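Local coordinates for uncharacterized protein (Parabacteroides distasonis, PDB 4KW2) that is of unknown function but has a xylose isomerase-like TIM barrel fold, consistent with a possible isomerase activity, at residues A[145-150]-A[173-178]. Residues are numbered along the deposited sequence; the frame is centred on the assembly and turned at random.
Sequences AIHNHP and GVCADI
H147 reaches across to C175 and D177 on the adjacent barrel strand. Its CB lies 4.1 Å from C175 CB. CG is anti to the backbone N (chi1 -168°), which swings the ring over to the neighbouring strand. CD2 then passes 3.9 Å from C175 SG, and the sulfur approaches the ring obliquely. ND1, on the other side of the ring, donates to the backbone O of N148 at 2.8 Å. That oxygen lies nearly in the ring plane, so the bond fixes the rotation of the imidazole. The tip, NE2, meets the carboxylate of D177, 2.8 Å from OD1 and 3.0 Å from OD2. CE1 lies near OD2, and CD2 near OD1. Carboxylate and ring planes stand 78° apart. An alanine in place of H147 would probably leave the D177 carboxylate without its imidazole neighbour and open a gap beside C175 SG.

Earlier in the chain, at A145 and I146, the backbones pair as parallel strands. I146 N donates to G173 O at 2.9 Å, and C175 N donates to I146 O at 2.8 Å. I146 thus bonds to the residues on either side of V174. A145 CB packs against C175 CB at 3.7 Å, on the sheet face opposite I146 and V174.

Strands 143-146 and 172-178, the fifth and sixth of the eight-stranded barrel, form a beta-alpha-beta crossover with helix 157-165. H147 and D177 lie towards the C-terminal ends of the strands, where TIM barrels keep their active sites, consistent with a polar pocket there that includes E124 and H203. L165 of the helix covers I146 and V174 from outside. A145 and C175 face inward, where T122 of strand 120-123 touches both. Strand 199-204 brings H203 against C175 and D177.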
ATOM      1  N   ALA A 145      -7.355 -24.021  -1.043  1.00 37.14           N
ATOM      2  CA  ALA A 145      -6.092 -23.356  -0.756  1.00 37.27           C
ATOM      3  C   ALA A 145      -6.330 -22.319   0.334  1.00 36.45           C
ATOM      4  O   ALA A 145      -6.975 -21.290   0.101  1.00 34.36           O
ATOM      5  CB  ALA A 145      -5.535 -22.706  -2.009  1.00 38.74           C
ATOM      6  N   ILE A 146      -5.808 -22.604   1.523  1.00 38.46           N
ATOM      7  CA  ILE A 146      -6.029 -21.767   2.694  1.00 41.88           C
ATOM      8  C   ILE A 146      -5.028 -20.616   2.722  1.00 42.06           C
ATOM      9  O   ILE A 146      -3.829 -20.817   2.592  1.00 38.06           O
ATOM     10  CB  ILE A 146      -5.956 -22.598   3.994  1.00 44.88           C
ATOM     11  CG1 ILE A 146      -7.121 -23.594   4.030  1.00 48.53           C
ATOM     12  CG2 ILE A 146      -5.993 -21.702   5.228  1.00 44.02           C
ATOM     13  CD1 ILE A 146      -6.925 -24.740   5.000  1.00 51.99           C
ATOM     14  N   HIS A 147      -5.559 -19.411   2.880  1.00 48.19           N
ATOM     15  CA  HIS A 147      -4.788 -18.182   2.959  1.00 56.54           C
ATOM     16  C   HIS A 147      -4.928 -17.693   4.404  1.00 65.82           C
ATOM     17  O   HIS A 147      -6.029 -17.362   4.840  1.00 69.58           O
ATOM     18  CB  HIS A 147      -5.403 -17.177   1.981  1.00 61.09           C
ATOM     19  CG  HIS A 147      -4.566 -15.966   1.720  1.00 71.81           C
ATOM     20  ND1 HIS A 147      -4.080 -15.156   2.724  1.00 79.55           N
ATOM     21  CD2 HIS A 147      -4.173 -15.398   0.556  1.00 77.17           C
ATOM     22  CE1 HIS A 147      -3.400 -14.158   2.191  1.00 81.17           C
ATOM     23  NE2 HIS A 147      -3.443 -14.280   0.877  1.00 84.22           N
ATOM     24  N   ASN A 148      -3.831 -17.670   5.156  1.00 77.99           N
ATOM     25  CA  ASN A 148      -3.858 -17.132   6.525  1.00 91.68           C
ATOM     26  C   ASN A 148      -3.906 -15.594   6.523  1.00 98.43           C
ATOM     27  O   ASN A 148      -3.634 -14.966   5.498  1.00101.97           O
ATOM     28  CB  ASN A 148      -2.682 -17.669   7.358  1.00 98.86           C
ATOM     29  CG  ASN A 148      -1.364 -16.962   7.070  1.00105.29           C
ATOM     30  OD1 ASN A 148      -0.595 -16.680   7.988  1.00110.75           O
ATOM     31  ND2 ASN A 148      -1.094 -16.681   5.799  1.00107.23           N
ATOM     32  N   HIS A 149      -4.257 -15.001   7.665  1.00104.89           N
ATOM     33  CA  HIS A 149      -4.490 -13.549   7.765  1.00106.91           C
ATOM     34  C   HIS A 149      -3.216 -12.716   7.549  1.00113.64           C
ATOM     35  O   HIS A 149      -2.275 -12.824   8.337  1.00107.58           O
ATOM     36  CB  HIS A 149      -5.089 -13.209   9.132  1.00 98.08           C
ATOM     37  N   PRO A 150      -3.184 -11.875   6.487  1.00124.50           N
ATOM     38  CA  PRO A 150      -1.986 -11.082   6.201  1.00120.67           C
ATOM     39  C   PRO A 150      -1.912  -9.816   7.048  1.00118.87           C
ATOM     40  O   PRO A 150      -1.031  -9.697   7.898  1.00114.93           O
ATOM     41  CB  PRO A 150      -2.152 -10.725   4.723  1.00112.16           C
ATOM     42  CG  PRO A 150      -3.626 -10.629   4.539  1.00112.73           C
ATOM     43  CD  PRO A 150      -4.258 -11.593   5.514  1.00119.01           C
ATOM     44  N   GLY A 173      -5.219 -27.642   1.198  1.00 44.85           N
ATOM     45  CA  GLY A 173      -3.879 -27.116   0.926  1.00 43.86           C
ATOM     46  C   GLY A 173      -3.703 -25.653   1.297  1.00 43.95           C
ATOM     47  O   GLY A 173      -4.490 -25.088   2.066  1.00 42.93           O
ATOM     48  N   VAL A 174      -2.670 -25.040   0.725  1.00 44.20           N
ATOM     49  CA  VAL A 174      -2.260 -23.687   1.079  1.00 43.77           C
ATOM     50  C   VAL A 174      -2.222 -22.755  -0.127  1.00 40.38           C
ATOM     51  O   VAL A 174      -1.708 -23.110  -1.188  1.00 41.37           O
ATOM     52  CB  VAL A 174      -0.866 -23.713   1.739  1.00 45.94           C
ATOM     53  CG1 VAL A 174      -0.392 -22.307   2.087  1.00 44.51           C
ATOM     54  CG2 VAL A 174      -0.905 -24.586   2.984  1.00 48.47           C
ATOM     55  N   CYS A 175      -2.775 -21.559   0.053  1.00 42.59           N
ATOM     56  CA  CYS A 175      -2.602 -20.455  -0.889  1.00 42.55           C
ATOM     57  C   CYS A 175      -1.453 -19.606  -0.377  1.00 43.16           C
ATOM     58  O   CYS A 175      -1.597 -18.888   0.612  1.00 42.65           O
ATOM     59  CB  CYS A 175      -3.873 -19.608  -0.978  1.00 45.16           C
ATOM     60  SG  CYS A 175      -3.766 -18.203  -2.112  1.00 54.68           S
ATOM     61  N   ALA A 176      -0.307 -19.702  -1.041  1.00 46.91           N
ATOM     62  CA  ALA A 176       0.905 -19.015  -0.598  1.00 46.77           C
ATOM     63  C   ALA A 176       1.036 -17.652  -1.258  1.00 46.96           C
ATOM     64  O   ALA A 176       0.925 -17.537  -2.473  1.00 51.13           O
ATOM     65  CB  ALA A 176       2.124 -19.859  -0.923  1.00 45.72           C
ATOM     66  N   ASP A 177       1.282 -16.625  -0.451  1.00 49.45           N
ATOM     67  CA  ASP A 177       1.545 -15.284  -0.962  1.00 52.55           C
ATOM     68  C   ASP A 177       3.022 -15.119  -1.257  1.00 54.88           C
ATOM     69  O   ASP A 177       3.862 -15.343  -0.390  1.00 59.25           O
ATOM     70  CB  ASP A 177       1.108 -14.217   0.045  1.00 54.59           C
ATOM     71  CG  ASP A 177      -0.379 -13.936  -0.008  1.00 63.45           C
ATOM     72  OD1 ASP A 177      -1.129 -14.704  -0.652  1.00 70.78           O
ATOM     73  OD2 ASP A 177      -0.804 -12.934   0.601  1.00 78.07           O
ATOM     74  N   ILE A 178       3.334 -14.746  -2.492  1.00 57.98           N
ATOM     75  CA  ILE A 178       4.691 -14.386  -2.861  1.00 57.18           C
ATOM     76  C   ILE A 178       4.783 -12.892  -2.637  1.00 66.94           C
ATOM     77  O   ILE A 178       4.185 -12.113  -3.384  1.00 64.56           O
ATOM     78  CB  ILE A 178       5.002 -14.729  -4.327  1.00 50.30           C
ATOM     79  CG1 ILE A 178       4.681 -16.202  -4.613  1.00 48.32           C
ATOM     80  CG2 ILE A 178       6.450 -14.401  -4.656  1.00 47.86           C
ATOM     81  CD1 ILE A 178       5.259 -17.178  -3.612  1.00 45.13           C
TER